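Local coordinates for protein beta-mannosidase (PDB 4CVU) that probably hydrolyses terminal beta-linked mannose from the non-reducing ends of oligosaccharides, as a fungal enzyme of glycoside hydrolase family 2, at residues Val172-Pro176 against Tyr508-Gln512; Arg188-Arg192 against Phe449-Pro455; Pro455-Lys461 against Gln512-Leu516; Phe517-Phe522 against Ser533-Cys537. All coordinates share one frame; numbering follows the deposited sequence.

Interaction 1: Val172-Pro176 against Tyr508-Gln512; sequences VQHWP and YVLGQ. With MAN (alpha-D-mannopyranose), chain D; NAG (2-acetamido-2-deoxy-beta-D-glucopyranose), chain J; MAN (alpha-D-mannopyranose), chain B; NAG (2-acetamido-2-deoxy-beta-D-glucopyranose), chain C.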
# COMPACT_ATOMS: atom_id res chain seq x y z
N VAL A 172 -3.68 -25.86 -38.15
CA VAL A 172 -4.54 -24.68 -38.05
C VAL A 172 -3.93 -23.49 -38.78
O VAL A 172 -2.74 -23.47 -39.10
CB VAL A 172 -4.88 -24.28 -36.58
CG1 VAL A 172 -5.41 -25.48 -35.81
CG2 VAL A 172 -3.66 -23.72 -35.86
N GLN A 173 -4.76 -22.48 -38.99
CA GLN A 173 -4.31 -21.24 -39.60
C GLN A 173 -3.28 -20.49 -38.76
O GLN A 173 -3.31 -20.51 -37.51
CB GLN A 173 -5.49 -20.32 -39.91
CG GLN A 173 -5.11 -19.16 -40.82
CD GLN A 173 -6.29 -18.36 -41.33
OE1 GLN A 173 -7.43 -18.61 -40.96
NE2 GLN A 173 -6.02 -17.41 -42.21
N HIS A 174 -2.35 -19.86 -39.46
CA HIS A 174 -1.38 -18.96 -38.87
C HIS A 174 -1.32 -17.69 -39.68
O HIS A 174 -1.62 -17.69 -40.88
CB HIS A 174 -0.01 -19.63 -38.79
CG HIS A 174 -0.00 -20.82 -37.89
ND1 HIS A 174 -0.22 -22.10 -38.34
CD2 HIS A 174 0.12 -20.91 -36.54
CE1 HIS A 174 -0.19 -22.94 -37.32
NE2 HIS A 174 -0.01 -22.24 -36.21
N TRP A 175 -0.94 -16.60 -39.01
CA TRP A 175 -0.93 -15.29 -39.60
C TRP A 175 0.46 -14.70 -39.37
O TRP A 175 1.20 -15.16 -38.47
CB TRP A 175 -1.97 -14.38 -38.91
CG TRP A 175 -3.38 -14.74 -39.15
CD1 TRP A 175 -4.22 -14.17 -40.06
CD2 TRP A 175 -4.16 -15.72 -38.45
NE1 TRP A 175 -5.46 -14.74 -39.98
CE2 TRP A 175 -5.45 -15.69 -39.00
CE3 TRP A 175 -3.88 -16.63 -37.42
CZ2 TRP A 175 -6.47 -16.53 -38.56
CZ3 TRP A 175 -4.89 -17.48 -36.99
CH2 TRP A 175 -6.17 -17.42 -37.55
N PRO A 176 0.80 -13.66 -40.15
CA PRO A 176 2.04 -12.93 -39.91
C PRO A 176 2.09 -12.37 -38.49
O PRO A 176 1.06 -12.07 -37.91
CB PRO A 176 2.01 -11.79 -40.94
CG PRO A 176 1.08 -12.27 -41.98
CD PRO A 176 0.08 -13.15 -41.32
N TYR A 508 -7.02 -14.01 -49.74
CA TYR A 508 -7.58 -15.08 -48.95
C TYR A 508 -8.10 -14.54 -47.62
O TYR A 508 -9.23 -14.82 -47.27
CB TYR A 508 -6.58 -16.23 -48.71
CG TYR A 508 -7.13 -17.35 -47.87
CD1 TYR A 508 -7.98 -18.29 -48.42
CD2 TYR A 508 -6.80 -17.47 -46.54
CE1 TYR A 508 -8.50 -19.33 -47.66
CE2 TYR A 508 -7.32 -18.50 -45.76
CZ TYR A 508 -8.17 -19.42 -46.33
OH TYR A 508 -8.68 -20.43 -45.58
N VAL A 509 -7.28 -13.78 -46.87
CA VAL A 509 -7.73 -13.29 -45.55
C VAL A 509 -8.82 -12.22 -45.68
O VAL A 509 -9.66 -12.14 -44.82
CB VAL A 509 -6.60 -12.82 -44.58
CG1 VAL A 509 -5.58 -13.94 -44.39
CG2 VAL A 509 -5.93 -11.54 -45.05
N LEU A 510 -8.81 -11.44 -46.76
CA LEU A 510 -9.93 -10.53 -47.03
C LEU A 510 -11.25 -11.32 -47.20
O LEU A 510 -12.30 -10.93 -46.68
CB LEU A 510 -9.65 -9.64 -48.24
CG LEU A 510 -10.64 -8.52 -48.51
CD1 LEU A 510 -10.73 -7.54 -47.34
CD2 LEU A 510 -10.24 -7.77 -49.75
N GLY A 511 -11.19 -12.46 -47.90
CA GLY A 511 -12.38 -13.30 -48.12
C GLY A 511 -12.94 -13.89 -46.84
O GLY A 511 -14.14 -14.01 -46.69
N GLN A 512 -12.07 -14.24 -45.91
CA GLN A 512 -12.51 -14.73 -44.61
C GLN A 512 -13.21 -13.62 -43.82
O GLN A 512 -14.19 -13.89 -43.11
CB GLN A 512 -11.32 -15.23 -43.80
CG GLN A 512 -10.65 -16.50 -44.31
CD GLN A 512 -9.48 -16.88 -43.43
OE1 GLN A 512 -8.55 -16.09 -43.26
NE2 GLN A 512 -9.54 -18.07 -42.82
C1 MAN D . -14.08 -18.93 -49.95
C2 MAN D . -14.92 -19.70 -48.93
C3 MAN D . -14.99 -18.96 -47.62
C4 MAN D . -13.59 -18.57 -47.14
C5 MAN D . -12.93 -17.74 -48.23
C6 MAN D . -11.55 -17.27 -47.78
O2 MAN D . -14.36 -20.98 -48.70
O3 MAN D . -15.59 -19.74 -46.61
O4 MAN D . -13.69 -17.85 -45.91
O5 MAN D . -12.84 -18.51 -49.42
O6 MAN D . -11.01 -16.34 -48.70
C1 NAG J . 2.17 -20.62 -33.01
C2 NAG J . 3.42 -20.08 -32.33
C3 NAG J . 4.62 -19.94 -33.25
C4 NAG J . 4.86 -21.19 -34.11
C5 NAG J . 3.54 -21.72 -34.69
C6 NAG J . 3.76 -23.06 -35.41
C7 NAG J . 3.14 -18.61 -30.44
C8 NAG J . 2.86 -17.20 -30.02
N2 NAG J . 3.15 -18.78 -31.76
O3 NAG J . 5.74 -19.72 -32.41
O4 NAG J . 5.68 -20.81 -35.19
O5 NAG J . 2.54 -21.84 -33.67
O6 NAG J . 3.01 -24.11 -34.83
O7 NAG J . 3.32 -19.50 -29.59
C1 MAN B . -13.58 -15.94 -51.23
C2 MAN B . -14.46 -17.15 -51.54
C3 MAN B . -15.74 -16.63 -52.17
C4 MAN B . -16.41 -15.60 -51.24
C5 MAN B . -15.45 -14.49 -50.83
C6 MAN B . -16.07 -13.54 -49.80
O2 MAN B . -14.88 -17.83 -50.37
O3 MAN B . -16.62 -17.70 -52.32
O4 MAN B . -17.53 -15.04 -51.86
O5 MAN B . -14.26 -15.07 -50.31
O6 MAN B . -16.28 -14.16 -48.56
C1 NAG C . -13.36 -7.17 -53.43
C2 NAG C . -14.30 -8.33 -53.21
C3 NAG C . -13.63 -9.38 -52.35
C4 NAG C . -12.28 -9.81 -52.92
C5 NAG C . -11.48 -8.52 -53.10
C6 NAG C . -10.05 -8.71 -53.57
C7 NAG C . -16.70 -7.89 -53.05
C8 NAG C . -17.85 -7.48 -52.22
N2 NAG C . -15.50 -7.93 -52.49
O3 NAG C . -14.51 -10.45 -52.12
O4 NAG C . -11.64 -10.62 -51.96
O5 NAG C . -12.16 -7.65 -53.98
O6 NAG C . -10.13 -9.67 -54.58
O7 NAG C . -16.89 -8.13 -54.22
O HOH W 1 -8.36 -14.29 -40.95

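Interaction 2: Arg188-Arg192 against Phe449-Pro455; sequences RQWVR and FSDTLYP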
# COMPACT_ATOMS: atom_id res chain seq x y z
N ARG A 188 -4.68 -15.08 -28.70
CA ARG A 188 -6.04 -14.77 -28.26
C ARG A 188 -7.09 -14.92 -29.36
O ARG A 188 -8.25 -15.07 -29.10
CB ARG A 188 -6.12 -13.36 -27.65
CG ARG A 188 -6.07 -12.23 -28.63
CD ARG A 188 -5.84 -10.84 -28.00
NE ARG A 188 -5.36 -9.84 -28.96
CZ ARG A 188 -6.16 -9.10 -29.71
NH1 ARG A 188 -7.42 -9.29 -29.65
NH2 ARG A 188 -5.71 -8.18 -30.56
N GLN A 189 -6.67 -14.87 -30.62
CA GLN A 189 -7.61 -14.98 -31.72
C GLN A 189 -8.35 -16.34 -31.73
O GLN A 189 -9.41 -16.47 -32.35
CB GLN A 189 -6.88 -14.73 -33.06
CG GLN A 189 -5.95 -15.83 -33.56
CD GLN A 189 -4.53 -15.71 -33.05
OE1 GLN A 189 -4.28 -15.15 -31.97
NE2 GLN A 189 -3.58 -16.31 -33.80
N TRP A 190 -7.77 -17.33 -31.05
CA TRP A 190 -8.30 -18.71 -31.06
C TRP A 190 -9.38 -18.96 -30.02
O TRP A 190 -9.99 -20.01 -30.02
CB TRP A 190 -7.15 -19.75 -30.88
CG TRP A 190 -6.40 -19.90 -32.13
CD1 TRP A 190 -5.15 -19.43 -32.40
CD2 TRP A 190 -6.89 -20.46 -33.34
NE1 TRP A 190 -4.81 -19.70 -33.70
CE2 TRP A 190 -5.87 -20.33 -34.30
CE3 TRP A 190 -8.08 -21.11 -33.70
CZ2 TRP A 190 -6.01 -20.81 -35.61
CZ3 TRP A 190 -8.22 -21.60 -34.99
CH2 TRP A 190 -7.19 -21.44 -35.93
N VAL A 191 -9.63 -17.99 -29.14
CA VAL A 191 -10.60 -18.23 -28.06
C VAL A 191 -11.70 -17.18 -28.01
O VAL A 191 -11.43 -15.99 -28.04
CB VAL A 191 -9.91 -18.38 -26.70
CG1 VAL A 191 -9.01 -17.18 -26.38
CG2 VAL A 191 -10.95 -18.58 -25.59
N ARG A 192 -12.94 -17.63 -27.91
CA ARG A 192 -14.07 -16.74 -27.71
C ARG A 192 -14.18 -16.36 -26.23
O ARG A 192 -15.00 -16.89 -25.47
CB ARG A 192 -15.35 -17.41 -28.22
CG ARG A 192 -15.30 -17.79 -29.67
CD ARG A 192 -14.88 -16.65 -30.55
NE ARG A 192 -15.63 -15.44 -30.20
CZ ARG A 192 -15.17 -14.19 -30.26
NH1 ARG A 192 -13.93 -13.92 -30.66
NH2 ARG A 192 -15.97 -13.18 -29.93
N PHE A 449 -14.70 -8.83 -31.39
CA PHE A 449 -13.58 -9.08 -32.24
C PHE A 449 -12.77 -7.77 -32.39
O PHE A 449 -13.34 -6.73 -32.68
CB PHE A 449 -14.05 -9.55 -33.62
CG PHE A 449 -14.87 -10.80 -33.59
CD1 PHE A 449 -14.26 -12.06 -33.70
CD2 PHE A 449 -16.26 -10.74 -33.47
CE1 PHE A 449 -15.03 -13.23 -33.69
CE2 PHE A 449 -17.02 -11.89 -33.44
CZ PHE A 449 -16.40 -13.14 -33.55
N SER A 450 -11.44 -7.84 -32.19
CA SER A 450 -10.70 -6.61 -31.93
C SER A 450 -9.17 -6.63 -32.17
O SER A 450 -8.44 -7.38 -31.55
CB SER A 450 -11.03 -6.16 -30.48
OG SER A 450 -10.41 -4.94 -30.15
N ASP A 451 -8.73 -5.80 -33.13
CA ASP A 451 -7.34 -5.49 -33.33
C ASP A 451 -6.47 -6.72 -33.64
O ASP A 451 -5.30 -6.81 -33.26
CB ASP A 451 -6.81 -4.76 -32.09
CG ASP A 451 -5.52 -4.01 -32.36
OD1 ASP A 451 -5.22 -3.68 -33.54
OD2 ASP A 451 -4.77 -3.77 -31.37
N THR A 452 -7.06 -7.67 -34.34
CA THR A 452 -6.34 -8.79 -34.91
C THR A 452 -7.29 -9.43 -35.90
O THR A 452 -8.47 -9.05 -35.98
CB THR A 452 -5.89 -9.79 -33.84
OG1 THR A 452 -4.92 -10.71 -34.40
CG2 THR A 452 -7.07 -10.52 -33.24
N LEU A 453 -6.76 -10.38 -36.68
CA LEU A 453 -7.56 -11.14 -37.62
C LEU A 453 -7.86 -12.48 -37.00
O LEU A 453 -7.12 -12.91 -36.13
CB LEU A 453 -6.86 -11.28 -38.98
CG LEU A 453 -6.63 -9.96 -39.73
CD1 LEU A 453 -6.04 -10.21 -41.12
CD2 LEU A 453 -7.90 -9.14 -39.87
N TYR A 454 -8.94 -13.12 -37.44
CA TYR A 454 -9.50 -14.26 -36.74
C TYR A 454 -9.65 -15.49 -37.65
O TYR A 454 -9.64 -15.37 -38.90
CB TYR A 454 -10.87 -13.88 -36.15
CG TYR A 454 -10.74 -12.96 -34.96
CD1 TYR A 454 -10.63 -11.60 -35.12
CD2 TYR A 454 -10.68 -13.48 -33.68
CE1 TYR A 454 -10.47 -10.77 -34.03
CE2 TYR A 454 -10.52 -12.68 -32.58
CZ TYR A 454 -10.44 -11.31 -32.75
OH TYR A 454 -10.23 -10.49 -31.65
N PRO A 455 -9.78 -16.67 -37.02
CA PRO A 455 -10.07 -17.91 -37.78
C PRO A 455 -11.42 -17.86 -38.47
O PRO A 455 -12.30 -17.09 -38.09
CB PRO A 455 -10.07 -19.00 -36.70
CG PRO A 455 -9.37 -18.42 -35.53
CD PRO A 455 -9.68 -16.95 -35.58
O HOH W 2 -4.01 -12.15 -32.13

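Interaction 3: Pro455-Lys461 against Gln512-Leu516; sequences PDSDDFK and QYENL. With MAN (alpha-D-mannopyranose), chain D; NAG (2-acetamido-2-deoxy-beta-D-glucopyranose), chain C; MAN (alpha-D-mannopyranose), chain B.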
# COMPACT_ATOMS: atom_id res chain seq x y z
N PRO A 455 -9.78 -16.67 -37.02
CA PRO A 455 -10.07 -17.91 -37.78
C PRO A 455 -11.42 -17.86 -38.47
O PRO A 455 -12.30 -17.09 -38.09
CB PRO A 455 -10.07 -19.00 -36.70
CG PRO A 455 -9.37 -18.42 -35.53
CD PRO A 455 -9.68 -16.95 -35.58
N ASP A 456 -11.56 -18.68 -39.50
CA ASP A 456 -12.84 -18.83 -40.20
C ASP A 456 -13.07 -20.29 -40.64
O ASP A 456 -13.74 -20.54 -41.64
CB ASP A 456 -12.91 -17.90 -41.42
CG ASP A 456 -14.32 -17.78 -41.97
OD1 ASP A 456 -15.28 -17.76 -41.16
OD2 ASP A 456 -14.47 -17.69 -43.22
N SER A 457 -12.57 -21.23 -39.83
CA SER A 457 -12.87 -22.65 -40.02
C SER A 457 -14.35 -22.86 -39.68
O SER A 457 -14.99 -21.96 -39.13
CB SER A 457 -11.99 -23.48 -39.11
OG SER A 457 -12.29 -23.20 -37.75
N ASP A 458 -14.88 -24.03 -40.01
CA ASP A 458 -16.30 -24.34 -39.81
C ASP A 458 -16.67 -24.41 -38.33
O ASP A 458 -17.73 -23.95 -37.94
CB ASP A 458 -16.69 -25.67 -40.51
CG ASP A 458 -16.61 -25.60 -42.06
OD1 ASP A 458 -16.54 -24.51 -42.63
OD2 ASP A 458 -16.64 -26.65 -42.73
N ASP A 459 -15.82 -24.99 -37.50
CA ASP A 459 -16.14 -25.11 -36.07
C ASP A 459 -16.10 -23.74 -35.37
O ASP A 459 -16.98 -23.45 -34.55
CB ASP A 459 -15.19 -26.08 -35.35
CG ASP A 459 -15.59 -27.55 -35.56
OD1 ASP A 459 -16.71 -27.83 -36.05
OD2 ASP A 459 -14.79 -28.43 -35.20
N PHE A 460 -15.09 -22.93 -35.69
CA PHE A 460 -14.96 -21.57 -35.10
C PHE A 460 -16.17 -20.72 -35.46
O PHE A 460 -16.83 -20.15 -34.59
CB PHE A 460 -13.66 -20.89 -35.57
CG PHE A 460 -13.43 -19.51 -34.96
CD1 PHE A 460 -12.83 -19.38 -33.71
CD2 PHE A 460 -13.79 -18.36 -35.66
CE1 PHE A 460 -12.60 -18.13 -33.15
CE2 PHE A 460 -13.57 -17.10 -35.11
CZ PHE A 460 -12.97 -16.98 -33.86
N LYS A 461 -16.49 -20.68 -36.75
CA LYS A 461 -17.71 -20.01 -37.20
C LYS A 461 -18.97 -20.51 -36.50
O LYS A 461 -19.80 -19.71 -36.04
CB LYS A 461 -17.89 -20.16 -38.69
CG LYS A 461 -19.10 -19.44 -39.26
CD LYS A 461 -19.45 -19.93 -40.67
CE LYS A 461 -18.42 -19.48 -41.68
NZ LYS A 461 -18.51 -20.28 -42.93
N GLN A 512 -12.07 -14.24 -45.91
CA GLN A 512 -12.51 -14.73 -44.61
C GLN A 512 -13.21 -13.62 -43.82
O GLN A 512 -14.19 -13.89 -43.11
CB GLN A 512 -11.32 -15.23 -43.80
CG GLN A 512 -10.65 -16.50 -44.31
CD GLN A 512 -9.48 -16.88 -43.43
OE1 GLN A 512 -8.55 -16.09 -43.26
NE2 GLN A 512 -9.54 -18.07 -42.82
N TYR A 513 -12.67 -12.40 -43.94
CA TYR A 513 -13.25 -11.22 -43.31
C TYR A 513 -14.67 -11.02 -43.80
O TYR A 513 -15.59 -10.91 -42.99
CB TYR A 513 -12.39 -9.96 -43.55
CG TYR A 513 -13.11 -8.65 -43.26
CD1 TYR A 513 -13.37 -8.24 -41.96
CD2 TYR A 513 -13.50 -7.80 -44.30
CE1 TYR A 513 -14.03 -7.03 -41.69
CE2 TYR A 513 -14.13 -6.60 -44.05
CZ TYR A 513 -14.40 -6.22 -42.74
OH TYR A 513 -15.04 -5.02 -42.47
N GLU A 514 -14.83 -10.95 -45.11
CA GLU A 514 -16.15 -10.80 -45.72
C GLU A 514 -17.05 -11.97 -45.33
O GLU A 514 -18.19 -11.78 -44.96
CB GLU A 514 -16.05 -10.72 -47.24
CG GLU A 514 -15.42 -9.44 -47.72
CD GLU A 514 -15.50 -9.27 -49.21
OE1 GLU A 514 -15.60 -10.31 -49.92
OE2 GLU A 514 -15.46 -8.11 -49.67
N ASN A 515 -16.50 -13.18 -45.39
CA ASN A 515 -17.30 -14.37 -45.13
C ASN A 515 -17.79 -14.39 -43.69
O ASN A 515 -18.98 -14.65 -43.44
CB ASN A 515 -16.49 -15.64 -45.44
CG ASN A 515 -17.27 -16.90 -45.14
OD1 ASN A 515 -18.24 -17.21 -45.83
ND2 ASN A 515 -16.92 -17.59 -44.09
N LEU A 516 -16.91 -14.07 -42.74
CA LEU A 516 -17.33 -14.09 -41.32
C LEU A 516 -18.15 -12.85 -40.96
O LEU A 516 -19.30 -12.96 -40.50
CB LEU A 516 -16.13 -14.18 -40.36
CG LEU A 516 -16.50 -14.37 -38.87
CD1 LEU A 516 -17.41 -15.56 -38.71
CD2 LEU A 516 -15.28 -14.53 -37.97
C1 MAN D . -14.08 -18.93 -49.95
C2 MAN D . -14.92 -19.70 -48.93
C3 MAN D . -14.99 -18.96 -47.62
C4 MAN D . -13.59 -18.57 -47.14
C5 MAN D . -12.93 -17.74 -48.23
C6 MAN D . -11.55 -17.27 -47.78
O2 MAN D . -14.36 -20.98 -48.70
O3 MAN D . -15.59 -19.74 -46.61
O4 MAN D . -13.69 -17.85 -45.91
O5 MAN D . -12.84 -18.51 -49.42
O6 MAN D . -11.01 -16.34 -48.70
C1 NAG C . -13.36 -7.17 -53.43
C2 NAG C . -14.30 -8.33 -53.21
C3 NAG C . -13.63 -9.38 -52.35
C4 NAG C . -12.28 -9.81 -52.92
C5 NAG C . -11.48 -8.52 -53.10
C6 NAG C . -10.05 -8.71 -53.57
C7 NAG C . -16.70 -7.89 -53.05
C8 NAG C . -17.85 -7.48 -52.22
N2 NAG C . -15.50 -7.93 -52.49
O3 NAG C . -14.51 -10.45 -52.12
O4 NAG C . -11.64 -10.62 -51.96
O5 NAG C . -12.16 -7.65 -53.98
O6 NAG C . -10.13 -9.67 -54.58
O7 NAG C . -16.89 -8.13 -54.22
C1 MAN B . -13.58 -15.94 -51.23
C2 MAN B . -14.46 -17.15 -51.54
C3 MAN B . -15.74 -16.63 -52.17
C4 MAN B . -16.41 -15.60 -51.24
C5 MAN B . -15.45 -14.49 -50.83
C6 MAN B . -16.07 -13.54 -49.80
O2 MAN B . -14.88 -17.83 -50.37
O3 MAN B . -16.62 -17.70 -52.32
O4 MAN B . -17.53 -15.04 -51.86
O5 MAN B . -14.26 -15.07 -50.31
O6 MAN B . -16.28 -14.16 -48.56

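Interaction 4: Phe517-Phe522 against Ser533-Cys537; sequences FITTLF and SYSPC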
# COMPACT_ATOMS: atom_id res chain seq x y z
N PHE A 517 -17.56 -11.67 -41.20
CA PHE A 517 -18.14 -10.42 -40.68
C PHE A 517 -19.27 -9.84 -41.56
O PHE A 517 -20.01 -8.96 -41.12
CB PHE A 517 -17.04 -9.40 -40.40
CG PHE A 517 -16.10 -9.83 -39.31
CD1 PHE A 517 -16.44 -9.67 -37.96
CD2 PHE A 517 -14.91 -10.46 -39.61
CE1 PHE A 517 -15.61 -10.09 -36.95
CE2 PHE A 517 -14.06 -10.88 -38.60
CZ PHE A 517 -14.41 -10.71 -37.27
N ILE A 518 -19.45 -10.35 -42.77
CA ILE A 518 -20.54 -9.83 -43.60
C ILE A 518 -21.54 -10.94 -43.95
O ILE A 518 -22.68 -10.90 -43.52
CB ILE A 518 -19.99 -9.15 -44.86
CG1 ILE A 518 -19.04 -8.00 -44.49
CG2 ILE A 518 -21.13 -8.61 -45.72
CD1 ILE A 518 -18.37 -7.37 -45.70
N THR A 519 -21.10 -11.94 -44.72
CA THR A 519 -21.97 -13.03 -45.17
C THR A 519 -22.59 -13.75 -43.97
O THR A 519 -23.79 -13.85 -43.89
CB THR A 519 -21.21 -14.01 -46.11
OG1 THR A 519 -20.53 -13.28 -47.14
CG2 THR A 519 -22.16 -15.00 -46.77
N THR A 520 -21.80 -14.19 -43.00
CA THR A 520 -22.37 -14.93 -41.86
C THR A 520 -23.05 -13.96 -40.89
O THR A 520 -24.26 -14.06 -40.65
CB THR A 520 -21.31 -15.72 -41.08
OG1 THR A 520 -20.59 -16.56 -41.98
CG2 THR A 520 -21.96 -16.60 -40.01
N LEU A 521 -22.28 -13.02 -40.38
CA LEU A 521 -22.77 -12.12 -39.33
C LEU A 521 -23.91 -11.18 -39.76
O LEU A 521 -24.88 -11.03 -39.02
CB LEU A 521 -21.61 -11.34 -38.70
CG LEU A 521 -20.91 -11.96 -37.47
CD1 LEU A 521 -20.69 -13.45 -37.54
CD2 LEU A 521 -19.59 -11.27 -37.20
N PHE A 522 -23.82 -10.53 -40.91
CA PHE A 522 -24.94 -9.65 -41.31
C PHE A 522 -26.22 -10.44 -41.53
O PHE A 522 -27.31 -9.98 -41.20
CB PHE A 522 -24.64 -8.83 -42.58
CG PHE A 522 -25.76 -7.87 -42.97
CD1 PHE A 522 -26.23 -6.94 -42.06
CD2 PHE A 522 -26.31 -7.89 -44.24
CE1 PHE A 522 -27.23 -6.03 -42.39
CE2 PHE A 522 -27.32 -7.00 -44.59
CZ PHE A 522 -27.79 -6.07 -43.66
N SER A 533 -29.18 -1.29 -37.38
CA SER A 533 -28.23 -1.22 -38.51
C SER A 533 -26.86 -1.82 -38.18
O SER A 533 -26.54 -2.06 -37.01
CB SER A 533 -28.02 0.23 -38.94
OG SER A 533 -29.23 0.86 -39.26
N TYR A 534 -26.04 -2.02 -39.20
CA TYR A 534 -24.85 -2.81 -39.07
C TYR A 534 -23.73 -2.24 -39.86
O TYR A 534 -23.92 -1.59 -40.90
CB TYR A 534 -25.08 -4.26 -39.56
CG TYR A 534 -23.89 -5.20 -39.39
CD1 TYR A 534 -23.54 -5.69 -38.14
CD2 TYR A 534 -23.13 -5.60 -40.49
CE1 TYR A 534 -22.46 -6.53 -37.97
CE2 TYR A 534 -22.05 -6.47 -40.34
CZ TYR A 534 -21.71 -6.92 -39.07
OH TYR A 534 -20.64 -7.76 -38.89
N SER A 535 -22.53 -2.49 -39.35
CA SER A 535 -21.33 -2.24 -40.09
C SER A 535 -20.38 -3.38 -39.77
O SER A 535 -20.31 -3.82 -38.60
CB SER A 535 -20.74 -0.88 -39.68
OG SER A 535 -19.48 -0.67 -40.28
N PRO A 536 -19.65 -3.85 -40.78
CA PRO A 536 -18.76 -4.98 -40.54
C PRO A 536 -17.55 -4.64 -39.63
O PRO A 536 -16.93 -5.56 -39.11
CB PRO A 536 -18.31 -5.38 -41.94
CG PRO A 536 -18.53 -4.18 -42.79
CD PRO A 536 -19.63 -3.39 -42.18
N CYS A 537 -17.23 -3.35 -39.47
CA CYS A 537 -16.23 -2.95 -38.45
C CYS A 537 -16.40 -1.51 -38.03
O CYS A 537 -17.13 -0.73 -38.67
CB CYS A 537 -14.80 -3.18 -38.94
SG CYS A 537 -14.45 -2.29 -40.47

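Interaction 1: Val172-Pro176 against Tyr508-Gln512
The carboxamides of Gln173 and Gln512 come from opposite directions, their planes turned 37° apart. On one face of the Trp175 indole lies CD of Gln173, offset toward the rim, while the rim of the Tyr508 ring receives Gln173 NE2 in its plane, 3.9 Å from Tyr508 CE2. Two nearly straight bonds pair the amides: Gln512 NE2 gives to Gln173 OE1 at 2.9 Å, and Gln173 NE2 gives to Gln512 OE1 at 3.0 Å. Each acceptor oxygen lies in the donor's amide plane, though the donors are tilted from the carbonyl planes; the doubled pairing fixes the rotation of both groups. It is a clear case of an amide pair joining two modules, here a loop of the galactose-binding-like region and helix 506-528 of the catalytic barrel. Gln173 reaches across because its chain is extended, with CG opposite the backbone N (chi1 -167°). A water at the indole edge accepts from Trp175 NE1 and donates to Gln512 OE1. O6 of a glycan mannose donates to Tyr508 O at 2.7 Å.

Interaction 2: Arg188-Arg192 against Phe449-Pro455
The 3-10 turn 188-190 comes closest to the loop 449-455 at Gln189 and Tyr454, whose CA atoms are 5.4 Å apart. The contact is a domain interface of the family 2 architecture: a loop of the galactose-binding-like region presses on the loop that follows strand 442-446 of the catalytic barrel. Arg188 shows how a guanidinium can clamp a single carbonyl. Its NH1 and NH2 both donate to Ser450 O, at 2.9 and 3.0 Å, with the oxygen lying in the guanidinium plane. CG2 of Thr452 covers one face of that group, and the methylene chain, extended as far as NE, carries the charge there. A water joins Gln189 OE1 to Thr452 OG1, which is also hydrogen-bonded to Val179 O. Arg192 bends twice, at chi2 and chi3, and lays its guanidinium flat on Phe449, the centres 4.0 Å apart and the planes 13° from parallel. NH2 of the same guanidinium forms a salt bridge with Glu467 OE2. Phe449 in turn sets CD1 over the middle of the Tyr454 ring. Pro455 CG makes a CH-pi contact over a face of Trp190, 3.6 Å from the centroid of the six-membered ring.

Interaction 3: Pro455-Lys461 against Gln512-Leu516
Asp456, just ahead of helix 458-475, buries more of its surface here than any other residue of the contact, and it meets Asn515 and Leu516 on helix 506-528. These are two helices on the outside of the catalytic (beta/alpha)8 barrel, and the example shows how a helix-start loop can dock on a neighbouring helix through one acidic side chain. Asp456 CG stands opposite its backbone N (chi1 -166°), which sends the carboxylate across to helix 506-528. There Asn515 ND2 donates to Asp456 OD2 at 2.6 Å, onto the syn lone pair of that oxygen, although the bond is bent (142°) and the oxygen lies 24° out of the amide plane. OD2 also takes a weak bond from O4 of a mannose of the attached glycan, so protein and sugar share one oxygen. Leu516 slides past Asp456 in the opposite direction: its CB is 3.8 Å from Asp456 OD1, and its CD2 reaches the rim of the Phe460 ring, 4.2 Å from CE2. Lys461 crosses Asn515 at about a right angle, its NZ approaching a fellow donor and therefore making no hydrogen bond to it. The preceding residue, Glu514, accepts through OE2 from N2 of an N-acetylglucosamine at 2.8 Å, and the same oxygen is hydrogen-bonded to Tyr558 OH. Gln512 CB packs 3.9 Å from Asp456 CB.

Interaction 4: Phe517-Phe522 against Ser533-Cys537
Tyr534 is the main bump of this contact, its ring pushed from the strand into the hollow of helix 506-528 between Phe517, Leu521 and Phe522. With CG opposite the backbone N (chi1 -177°) the ring stretches straight at the helix, and its hydroxyl ends on Phe517 O at 2.6 Å, in the carbonyl plane and on a lone pair. The helix has a wider pi-type turn at 517-520, where the Phe517 carbonyl takes the tyrosine hydroxyl. Leu521 CB closes the hollow, 3.7 Å from Tyr534 OH. Phe522 lies alongside the tyrosine, the two rings nearly parallel but slid apart, touching chiefly through CD1 of Phe522 and CD2 of Tyr534 at 3.7 Å. The second bump is Pro536, whose CB lodges against Ile518 CG1 at 3.7 Å and faces Phe517 CB. Pro536 O is buried with no polar partner in the model. Strand 534-535 runs parallel to 481-485, and helix 506-528 lies between them in sequence, the packing of a surrounding helix against a strand of a (beta/alpha)8 barrel.

All four contacts cluster on one side of the chain's centre, and helix 506-528 takes part in interactions 1, 3 and 4. Along the sequence interaction 2 falls within the span of interaction 1, interaction 3 follows interaction 2, and interaction 4 comes after all three. Interactions 1 and 3, with centres about 9 Å apart, share Gln512 and glycan sugars; interaction 2 shares Pro455 with interaction 3. Interaction 4, centred about 18 Å from interaction 1, touches interaction 2 where Phe449 meets Phe517. Interactions 1 and 2 join the galactose-binding-like region to the barrel, whereas interactions 3 and 4 bridge shorter separations within the barrel. One helix therefore serves domain contact, glycan contact and barrel packing along successive turns.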